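PDB 2QN0: neurotoxin from Clostridium botulinum, which cleaves SNARE proteins as the zinc-dependent light-chain protease of botulinum neurotoxin serotype C1. Local coordinates for residues I43-D48 and D84-E89; I192-R197 and I224-H229; F219-I224 and Q370-Y375. All coordinates share one frame; numbering follows the deposited sequence.

Contact 1. Residues I43-D48 and D84-E89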
loop_
_atom_site.group_PDB
_atom_site.type_symbol
_atom_site.label_atom_id
_atom_site.label_comp_id
_atom_site.label_asym_id
_atom_site.label_seq_id
_atom_site.Cartn_x
_atom_site.Cartn_y
_atom_site.Cartn_z
ATOM N N ILE A 43 -11.044 1.804 2.991
ATOM C CA ILE A 43 -10.042 0.805 2.629
ATOM C C ILE A 43 -10.778 -0.513 2.383
ATOM O O ILE A 43 -11.438 -1.037 3.281
ATOM C CB ILE A 43 -9.019 0.568 3.754
ATOM C CG1 ILE A 43 -8.242 1.856 4.049
ATOM C CG2 ILE A 43 -8.048 -0.543 3.333
ATOM C CD1 ILE A 43 -7.267 1.720 5.211
ATOM N N TRP A 44 -10.658 -1.038 1.169
ATOM C CA TRP A 44 -11.311 -2.287 0.794
ATOM C C TRP A 44 -10.298 -3.347 0.404
ATOM O O TRP A 44 -9.159 -3.037 0.056
ATOM C CB TRP A 44 -12.237 -2.064 -0.403
ATOM C CG TRP A 44 -13.430 -1.218 -0.112
ATOM C CD1 TRP A 44 -13.463 0.138 0.055
ATOM C CD2 TRP A 44 -14.771 -1.680 0.069
ATOM N NE1 TRP A 44 -14.748 0.551 0.329
ATOM C CE2 TRP A 44 -15.570 -0.547 0.345
ATOM C CE3 TRP A 44 -15.377 -2.945 0.026
ATOM C CZ2 TRP A 44 -16.948 -0.641 0.578
ATOM C CZ3 TRP A 44 -16.750 -3.039 0.260
ATOM C CH2 TRP A 44 -17.518 -1.891 0.532
ATOM N N VAL A 45 -10.717 -4.606 0.467
ATOM C CA VAL A 45 -9.853 -5.699 0.064
ATOM C C VAL A 45 -10.610 -6.641 -0.868
ATOM O O VAL A 45 -11.758 -7.004 -0.603
ATOM C CB VAL A 45 -9.321 -6.503 1.279
ATOM C CG1 VAL A 45 -10.472 -7.032 2.112
ATOM C CG2 VAL A 45 -8.446 -7.660 0.790
ATOM N N ILE A 46 -9.973 -6.982 -1.983
ATOM C CA ILE A 46 -10.521 -7.925 -2.958
ATOM C C ILE A 46 -9.455 -9.015 -2.968
ATOM O O ILE A 46 -8.385 -8.844 -3.554
ATOM C CB ILE A 46 -10.643 -7.305 -4.361
ATOM C CG1 ILE A 46 -11.594 -6.106 -4.321
ATOM C CG2 ILE A 46 -11.169 -8.354 -5.344
ATOM C CD1 ILE A 46 -11.737 -5.387 -5.655
ATOM N N PRO A 47 -9.728 -10.146 -2.293
ATOM C CA PRO A 47 -8.819 -11.294 -2.177
ATOM C C PRO A 47 -8.587 -12.103 -3.451
ATOM O O PRO A 47 -8.615 -13.332 -3.412
ATOM C CB PRO A 47 -9.474 -12.154 -1.084
ATOM C CG PRO A 47 -10.530 -11.272 -0.465
ATOM C CD PRO A 47 -10.998 -10.430 -1.607
ATOM N N ASP A 48 -8.350 -11.422 -4.568
ATOM C CA ASP A 48 -8.118 -12.096 -5.848
ATOM C C ASP A 48 -6.752 -11.735 -6.427
ATOM O O ASP A 48 -6.155 -10.727 -6.048
ATOM C CB ASP A 48 -9.151 -11.669 -6.897
ATOM C CG ASP A 48 -10.577 -11.955 -6.492
ATOM O OD1 ASP A 48 -10.804 -12.688 -5.507
ATOM O OD2 ASP A 48 -11.476 -11.437 -7.188
ATOM N N ASP A 84 -10.395 -17.053 1.411
ATOM C CA ASP A 84 -10.833 -16.877 2.787
ATOM C C ASP A 84 -9.612 -16.705 3.690
ATOM O O ASP A 84 -9.578 -15.830 4.557
ATOM C CB ASP A 84 -11.645 -18.095 3.245
ATOM C CG ASP A 84 -12.224 -17.917 4.630
ATOM O OD1 ASP A 84 -13.138 -17.077 4.794
ATOM O OD2 ASP A 84 -11.764 -18.608 5.562
ATOM N N THR A 85 -8.609 -17.549 3.485
ATOM C CA THR A 85 -7.395 -17.483 4.282
ATOM C C THR A 85 -6.674 -16.155 4.052
ATOM O O THR A 85 -6.244 -15.504 5.004
ATOM C CB THR A 85 -6.462 -18.657 3.942
ATOM O OG1 THR A 85 -7.077 -19.879 4.373
ATOM C CG2 THR A 85 -5.119 -18.503 4.637
ATOM N N PHE A 86 -6.555 -15.757 2.789
ATOM C CA PHE A 86 -5.895 -14.496 2.441
ATOM C C PHE A 86 -6.624 -13.335 3.109
ATOM O O PHE A 86 -6.004 -12.468 3.730
ATOM C CB PHE A 86 -5.904 -14.295 0.926
ATOM C CG PHE A 86 -5.280 -12.999 0.482
ATOM C CD1 PHE A 86 -3.898 -12.878 0.367
ATOM C CD2 PHE A 86 -6.077 -11.899 0.186
ATOM C CE1 PHE A 86 -3.315 -11.676 -0.041
ATOM C CE2 PHE A 86 -5.503 -10.688 -0.222
ATOM C CZ PHE A 86 -4.120 -10.581 -0.334
ATOM N N LEU A 87 -7.947 -13.321 2.977
ATOM C CA LEU A 87 -8.759 -12.264 3.569
ATOM C C LEU A 87 -8.505 -12.151 5.067
ATOM O O LEU A 87 -8.311 -11.057 5.596
ATOM C CB LEU A 87 -10.244 -12.538 3.311
ATOM C CG LEU A 87 -11.262 -11.577 3.927
ATOM C CD1 LEU A 87 -11.051 -10.164 3.393
ATOM C CD2 LEU A 87 -12.665 -12.067 3.594
ATOM N N LYS A 88 -8.503 -13.286 5.756
ATOM C CA LYS A 88 -8.275 -13.283 7.193
ATOM C C LYS A 88 -6.855 -12.862 7.564
ATOM O O LYS A 88 -6.639 -12.267 8.622
ATOM C CB LYS A 88 -8.617 -14.661 7.772
ATOM C CG LYS A 88 -10.128 -14.886 7.823
ATOM C CD LYS A 88 -10.523 -16.334 8.063
ATOM C CE LYS A 88 -12.048 -16.457 8.074
ATOM N NZ LYS A 88 -12.509 -17.874 8.122
ATOM N N GLU A 89 -5.890 -13.162 6.701
ATOM C CA GLU A 89 -4.510 -12.770 6.969
ATOM C C GLU A 89 -4.405 -11.245 6.913
ATOM O O GLU A 89 -3.800 -10.622 7.783
ATOM C CB GLU A 89 -3.559 -13.402 5.942
ATOM C CG GLU A 89 -3.457 -14.927 6.054
ATOM C CD GLU A 89 -2.636 -15.558 4.943
ATOM O OE1 GLU A 89 -2.590 -14.985 3.834
ATOM O OE2 GLU A 89 -2.053 -16.643 5.169
#
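Pro-47 and Leu-87 mark the closest approach of the two backbones, their CA atoms 5.8 Å apart, where the chain leaving strand 43-46 meets one side of helix 80-97. Pro-47 sits at the centre of an inverse gamma turn, closed by a weak hydrogen bond from Asp-48 N to Ile-46 O, and the turn carries the chain past the helix. Val-45 directs its side chain at the helix and the next residue, Ile-46, away from it.

Four side chains carry the contact. Phe-86 swings its ring toward the strand, CG trans to N (chi1 178°), and the ring is met obliquely by Pro-47, CB lying 3.6 Å from CD2 of Phe-86. The CG2 methyl of Val-45 approaches the same ring more loosely, at CE2. Leu-87 lies alongside Pro-47 and heads in the same direction, with Pro-47 CG 4.0 Å from Leu-87 CB. Beyond that pair the CD1 branch of Leu-87 runs into the CG1 methyl of Val-45; at 3.4 Å these two carbons are nearer than the sum of two methyl radii, a tight spot in otherwise ordinary packing. Tyr-76 and Leu-77 also touch Phe-86, and Phe-8 touches Leu-87, which extends the apolar cluster.

Polar groups stay at the margins: Lys-88 NZ bridges to the syn lone pair of Asp-84 OD2 at 2.8 Å within the helix, and Lys-83 forms a salt bridge with Asp-48. No hydrogen bond joins the two segments. The strand instead uses its backbone groups within the mixed sheet, toward strands 34-38 and 156-159, so helix 80-97 is held here against a sheet face by burial of hydrocarbon rather than by hydrogen bonds.

Contact 2. Residues I192-R197 and I224-H229. With ZN (zinc ion), chain B.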
loop_
_atom_site.group_PDB
_atom_site.type_symbol
_atom_site.label_atom_id
_atom_site.label_comp_id
_atom_site.label_asym_id
_atom_site.label_seq_id
_atom_site.Cartn_x
_atom_site.Cartn_y
_atom_site.Cartn_z
ATOM N N ILE A 192 -3.174 -1.889 -4.035
ATOM C CA ILE A 192 -1.997 -2.553 -3.491
ATOM C C ILE A 192 -2.153 -4.052 -3.735
ATOM O O ILE A 192 -3.098 -4.658 -3.236
ATOM C CB ILE A 192 -1.881 -2.323 -1.962
ATOM C CG1 ILE A 192 -1.634 -0.838 -1.668
ATOM C CG2 ILE A 192 -0.755 -3.184 -1.385
ATOM C CD1 ILE A 192 -1.604 -0.502 -0.175
ATOM N N SER A 193 -1.241 -4.640 -4.507
ATOM C CA SER A 193 -1.283 -6.078 -4.804
ATOM C C SER A 193 -0.176 -6.708 -3.970
ATOM O O SER A 193 1.006 -6.383 -4.133
ATOM C CB SER A 193 -1.059 -6.311 -6.295
ATOM O OG SER A 193 -2.062 -5.642 -7.040
ATOM N N ILE A 194 -0.552 -7.639 -3.099
ATOM C CA ILE A 194 0.419 -8.192 -2.173
ATOM C C ILE A 194 -0.041 -9.470 -1.472
ATOM O O ILE A 194 -1.226 -9.805 -1.474
ATOM C CB ILE A 194 0.659 -7.125 -1.081
ATOM C CG1 ILE A 194 1.754 -7.540 -0.104
ATOM C CG2 ILE A 194 -0.654 -6.893 -0.324
ATOM C CD1 ILE A 194 2.042 -6.466 0.939
ATOM N N SER A 195 0.922 -10.174 -0.885
ATOM C CA SER A 195 0.653 -11.355 -0.071
ATOM C C SER A 195 1.734 -11.315 1.000
ATOM O O SER A 195 2.818 -11.867 0.824
ATOM C CB SER A 195 0.761 -12.654 -0.857
ATOM O OG SER A 195 0.412 -13.730 0.003
ATOM N N PRO A 196 1.449 -10.648 2.127
ATOM C CA PRO A 196 2.391 -10.511 3.240
ATOM C C PRO A 196 2.973 -11.790 3.831
ATOM O O PRO A 196 4.063 -11.747 4.401
ATOM C CB PRO A 196 1.599 -9.711 4.272
ATOM C CG PRO A 196 0.665 -8.897 3.432
ATOM C CD PRO A 196 0.207 -9.903 2.403
ATOM N N ARG A 197 2.279 -12.923 3.707
ATOM C CA ARG A 197 2.824 -14.149 4.294
ATOM C C ARG A 197 4.052 -14.673 3.556
ATOM O O ARG A 197 4.742 -15.560 4.050
ATOM C CB ARG A 197 1.758 -15.253 4.409
ATOM C CG ARG A 197 1.471 -16.069 3.168
ATOM C CD ARG A 197 0.605 -17.275 3.559
ATOM N NE ARG A 197 0.136 -18.049 2.411
ATOM C CZ ARG A 197 0.881 -18.912 1.726
ATOM N NH1 ARG A 197 2.143 -19.123 2.068
ATOM N NH2 ARG A 197 0.362 -19.563 0.694
ATOM N N ILE A 224 3.720 -7.411 8.758
ATOM C CA ILE A 224 3.118 -6.087 8.863
ATOM C C ILE A 224 3.980 -5.008 8.217
ATOM O O ILE A 224 3.448 -4.017 7.728
ATOM C CB ILE A 224 2.797 -5.648 10.323
ATOM C CG1 ILE A 224 4.057 -5.648 11.187
ATOM C CG2 ILE A 224 1.693 -6.532 10.901
ATOM C CD1 ILE A 224 3.928 -4.773 12.422
ATOM N N LEU A 225 5.298 -5.191 8.206
ATOM C CA LEU A 225 6.168 -4.186 7.592
ATOM C C LEU A 225 6.104 -4.264 6.074
ATOM O O LEU A 225 6.235 -3.252 5.385
ATOM C CB LEU A 225 7.615 -4.334 8.074
ATOM C CG LEU A 225 7.876 -3.924 9.532
ATOM C CD1 LEU A 225 9.349 -3.587 9.703
ATOM C CD2 LEU A 225 7.040 -2.715 9.907
ATOM N N ILE A 226 5.899 -5.468 5.551
ATOM C CA ILE A 226 5.781 -5.643 4.112
ATOM C C ILE A 226 4.529 -4.882 3.672
ATOM O O ILE A 226 4.536 -4.164 2.668
ATOM C CB ILE A 226 5.635 -7.140 3.746
ATOM C CG1 ILE A 226 6.894 -7.902 4.175
ATOM C CG2 ILE A 226 5.400 -7.293 2.250
ATOM C CD1 ILE A 226 6.842 -9.404 3.899
ATOM N N LEU A 227 3.454 -5.030 4.442
ATOM C CA LEU A 227 2.203 -4.351 4.134
ATOM C C LEU A 227 2.281 -2.845 4.408
ATOM O O LEU A 227 1.879 -2.034 3.569
ATOM C CB LEU A 227 1.054 -4.974 4.944
ATOM C CG LEU A 227 -0.331 -4.322 4.846
ATOM C CD1 LEU A 227 -0.787 -4.262 3.392
ATOM C CD2 LEU A 227 -1.327 -5.126 5.688
ATOM N N MET A 228 2.804 -2.469 5.571
ATOM C CA MET A 228 2.911 -1.052 5.917
ATOM C C MET A 228 3.779 -0.306 4.910
ATOM O O MET A 228 3.538 0.866 4.629
ATOM C CB MET A 228 3.469 -0.879 7.329
ATOM C CG MET A 228 2.457 -1.243 8.418
ATOM S SD MET A 228 3.091 -1.059 10.087
ATOM C CE MET A 228 2.729 0.667 10.405
ATOM N N HIS A 229 4.788 -0.985 4.369
ATOM C CA HIS A 229 5.648 -0.363 3.365
ATOM C C HIS A 229 4.778 0.074 2.185
ATOM O O HIS A 229 4.903 1.202 1.697
ATOM C CB HIS A 229 6.719 -1.351 2.888
ATOM C CG HIS A 229 7.528 -0.852 1.731
ATOM N ND1 HIS A 229 8.817 -0.384 1.870
ATOM C CD2 HIS A 229 7.228 -0.741 0.415
ATOM C CE1 HIS A 229 9.277 -0.010 0.690
ATOM N NE2 HIS A 229 8.333 -0.217 -0.210
HETATM ZN ZN ZN B . 7.992 0.140 -2.249
HETATM O O HOH W 1 7.112 -1.560 -3.064
#
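Ile-194 enters the side of helix 223-238 through its terminal methyl. Its CG1 is anti to the backbone N (chi1 -175°) and the chain stays extended, which places CD1 3.7 Å from Ile-226 CG2 and 3.8 Å from Leu-227 CA, against the helix backbone as well as its side chains. A second apolar pair lies two residues on, where Pro-196 CG rests 4.2 Å from Leu-227 CB. Pro-196 also touches Leu-93 of helix 80-97, so it touches two helices.

Polar atoms enter this packing by van der Waals contact alone: the CD1 methyl of Ile-226 lies 3.7 Å from the carbonyl O of Pro-196, and no hydrogen bond spans the segments.

Metal coordination belongs to the helix, which is backed by the segment that follows strand 190-193. His-229 NE2 binds the zinc ion at 2.1 Å, and water 1 is bound at the same distance, with His-233 and Glu-269 completing the site. The other ring nitrogen, ND1, is hydrogen-bonded to Glu-360, a second-shell carboxylate that would fix the rotation of the imidazole. Two histidines of an HExxH helix with a downstream glutamate form the zinc site of the gluzincin type within clan MA.

Contact 3. Residues F219-I224 and Q370-Y375; sequences FCMDPI and QNRKIY
Gln-370 leaves its backbone with CG trans to N (chi1 -179°) and folds at chi2 (62°), which sets CG over one face of the Phe-219 ring in a CH-pi contact, 3.9 Å from the centroid. The amide stands steeply to the ring, at 75°, with NE2 approaching it at CE2 and CZ and OE1 held by the backbone N atoms of Asn-371 and Asn-207. The contact lies just ahead of the zinc-binding helix 223-238, whose N-cap is Asp-222: OD1 accepts from Ile-224 N at 3.0 Å and also pairs with Tyr-393 OH, while OD2 forms a salt bridge with Arg-96.

Met-221, bent at its last torsion, brings SD over the centre of the Arg-372 guanidinium, 3.8 Å from NE; Tyr-375 CD1 lies against the opposite face. These two neighbours and a salt bridge from NE to Glu-360, which also accepts from Asn-371 ND2, restrict the tilt and rotation of the guanidinium. The Arg-372 side chain lies about 6 Å from the zinc ion at its nearest atom. Asn-371 OD1 touches both CG and CE of Met-221, each at 3.5 Å. One water joins the segments, accepting from Asp-222 N at 2.9 Å and donating to Gln-370 O at 2.8 Å and Asn-371 OD1 at 2.7 Å.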
loop_
_atom_site.group_PDB
_atom_site.type_symbol
_atom_site.label_atom_id
_atom_site.label_comp_id
_atom_site.label_asym_id
_atom_site.label_seq_id
_atom_site.Cartn_x
_atom_site.Cartn_y
_atom_site.Cartn_z
ATOM N N PHE A 219 17.114 -13.540 8.953
ATOM C CA PHE A 219 15.860 -13.178 9.612
ATOM C C PHE A 219 14.818 -12.964 8.527
ATOM O O PHE A 219 15.161 -12.753 7.364
ATOM C CB PHE A 219 16.023 -11.864 10.388
ATOM C CG PHE A 219 16.807 -11.991 11.666
ATOM C CD1 PHE A 219 16.171 -12.336 12.855
ATOM C CD2 PHE A 219 18.175 -11.727 11.688
ATOM C CE1 PHE A 219 16.885 -12.410 14.050
ATOM C CE2 PHE A 219 18.897 -11.800 12.876
ATOM C CZ PHE A 219 18.252 -12.142 14.062
ATOM N N CYS A 220 13.545 -13.019 8.902
ATOM C CA CYS A 220 12.479 -12.783 7.940
ATOM C C CYS A 220 11.904 -11.399 8.222
ATOM O O CYS A 220 12.108 -10.843 9.302
ATOM C CB CYS A 220 11.368 -13.825 8.103
ATOM S SG CYS A 220 10.469 -13.692 9.680
ATOM N N MET A 221 11.220 -10.822 7.241
ATOM C CA MET A 221 10.577 -9.534 7.461
ATOM C C MET A 221 9.234 -9.852 8.112
ATOM O O MET A 221 8.600 -10.851 7.770
ATOM C CB MET A 221 10.312 -8.806 6.138
ATOM C CG MET A 221 11.448 -7.918 5.658
ATOM S SD MET A 221 10.897 -6.916 4.265
ATOM C CE MET A 221 9.924 -5.686 5.113
ATOM N N ASP A 222 8.812 -9.025 9.060
ATOM C CA ASP A 222 7.519 -9.235 9.693
ATOM C C ASP A 222 6.489 -8.812 8.645
ATOM O O ASP A 222 6.607 -7.740 8.042
ATOM C CB ASP A 222 7.380 -8.357 10.939
ATOM C CG ASP A 222 6.085 -8.620 11.699
ATOM O OD1 ASP A 222 5.028 -8.740 11.050
ATOM O OD2 ASP A 222 6.125 -8.700 12.946
ATOM N N PRO A 223 5.477 -9.656 8.397
ATOM C CA PRO A 223 4.441 -9.344 7.413
ATOM C C PRO A 223 3.826 -7.950 7.542
ATOM O O PRO A 223 3.442 -7.355 6.531
ATOM C CB PRO A 223 3.412 -10.447 7.639
ATOM C CG PRO A 223 4.270 -11.610 7.990
ATOM C CD PRO A 223 5.278 -11.009 8.951
ATOM N N ILE A 224 3.720 -7.411 8.758
ATOM C CA ILE A 224 3.118 -6.087 8.863
ATOM C C ILE A 224 3.980 -5.008 8.217
ATOM O O ILE A 224 3.448 -4.017 7.728
ATOM C CB ILE A 224 2.797 -5.648 10.323
ATOM C CG1 ILE A 224 4.057 -5.648 11.187
ATOM C CG2 ILE A 224 1.693 -6.532 10.901
ATOM C CD1 ILE A 224 3.928 -4.773 12.422
ATOM N N GLN A 370 12.703 -7.028 14.185
ATOM C CA GLN A 370 13.938 -7.050 13.415
ATOM C C GLN A 370 13.523 -6.707 11.993
ATOM O O GLN A 370 12.410 -7.026 11.577
ATOM C CB GLN A 370 14.555 -8.453 13.449
ATOM C CG GLN A 370 15.874 -8.590 12.694
ATOM C CD GLN A 370 16.969 -7.712 13.275
ATOM O OE1 GLN A 370 16.887 -6.485 13.220
ATOM N NE2 GLN A 370 18.001 -8.341 13.841
ATOM N N ASN A 371 14.405 -6.054 11.244
ATOM C CA ASN A 371 14.080 -5.707 9.869
ATOM C C ASN A 371 15.344 -5.424 9.072
ATOM O O ASN A 371 16.417 -5.226 9.641
ATOM C CB ASN A 371 13.153 -4.483 9.830
ATOM C CG ASN A 371 12.551 -4.253 8.452
ATOM O OD1 ASN A 371 12.105 -5.195 7.798
ATOM N ND2 ASN A 371 12.518 -2.995 8.012
ATOM N N ARG A 372 15.210 -5.413 7.750
ATOM C CA ARG A 372 16.343 -5.138 6.881
ATOM C C ARG A 372 16.877 -3.752 7.224
ATOM O O ARG A 372 16.110 -2.849 7.550
ATOM C CB ARG A 372 15.906 -5.201 5.415
ATOM C CG ARG A 372 14.688 -4.344 5.079
ATOM C CD ARG A 372 14.227 -4.585 3.645
ATOM N NE ARG A 372 12.977 -3.889 3.340
ATOM C CZ ARG A 372 12.320 -4.002 2.189
ATOM N NH1 ARG A 372 12.793 -4.785 1.227
ATOM N NH2 ARG A 372 11.183 -3.338 2.001
ATOM N N LYS A 373 18.194 -3.590 7.167
ATOM C CA LYS A 373 18.814 -2.312 7.482
ATOM C C LYS A 373 18.599 -1.289 6.368
ATOM O O LYS A 373 18.471 -0.091 6.631
ATOM C CB LYS A 373 20.309 -2.505 7.723
ATOM C CG LYS A 373 21.024 -1.252 8.198
ATOM C CD LYS A 373 22.478 -1.554 8.510
ATOM C CE LYS A 373 23.208 -0.316 9.000
ATOM N NZ LYS A 373 24.638 -0.621 9.291
ATOM N N ILE A 374 18.577 -1.769 5.131
ATOM C CA ILE A 374 18.367 -0.910 3.968
ATOM C C ILE A 374 17.392 -1.580 3.013
ATOM O O ILE A 374 17.228 -2.800 3.034
ATOM C CB ILE A 374 19.687 -0.635 3.199
ATOM C CG1 ILE A 374 20.424 -1.947 2.934
ATOM C CG2 ILE A 374 20.553 0.345 3.983
ATOM C CD1 ILE A 374 21.639 -1.794 2.027
ATOM N N TYR A 375 16.747 -0.779 2.173
ATOM C CA TYR A 375 15.787 -1.308 1.212
ATOM C C TYR A 375 16.455 -2.316 0.274
ATOM O O TYR A 375 15.848 -3.312 -0.115
ATOM C CB TYR A 375 15.179 -0.164 0.395
ATOM C CG TYR A 375 14.180 -0.623 -0.641
ATOM C CD1 TYR A 375 12.935 -1.127 -0.264
ATOM C CD2 TYR A 375 14.484 -0.566 -2.002
ATOM C CE1 TYR A 375 12.013 -1.564 -1.222
ATOM C CE2 TYR A 375 13.571 -0.997 -2.964
ATOM C CZ TYR A 375 12.338 -1.494 -2.565
ATOM O OH TYR A 375 11.432 -1.920 -3.511
HETATM O O HOH W 2 10.637 -6.742 9.421
#

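How the contacts relate
All three contacts are buried, but contact 2 lies nearest the centre of the chain and contact 3 farthest from it. Contacts 1 and 2 reach the same mixed sheet, each setting a helix against the end of a strand or the chain just beyond it with apolar side chains; they abut where Phe-86 packs on the backbone of Ile-194 and Ser-195. Contacts 2 and 3 share Ile-224 and helix 223-238, one gripping its flank, the other packing on the residues that lead into it, and meet again where Arg-372 and Tyr-375 pack on His-229. Chemistry changes accordingly: hydrocarbon in contact 1, hydrocarbon beside a metal ligand in contact 2, and amides, charge and water in contact 3.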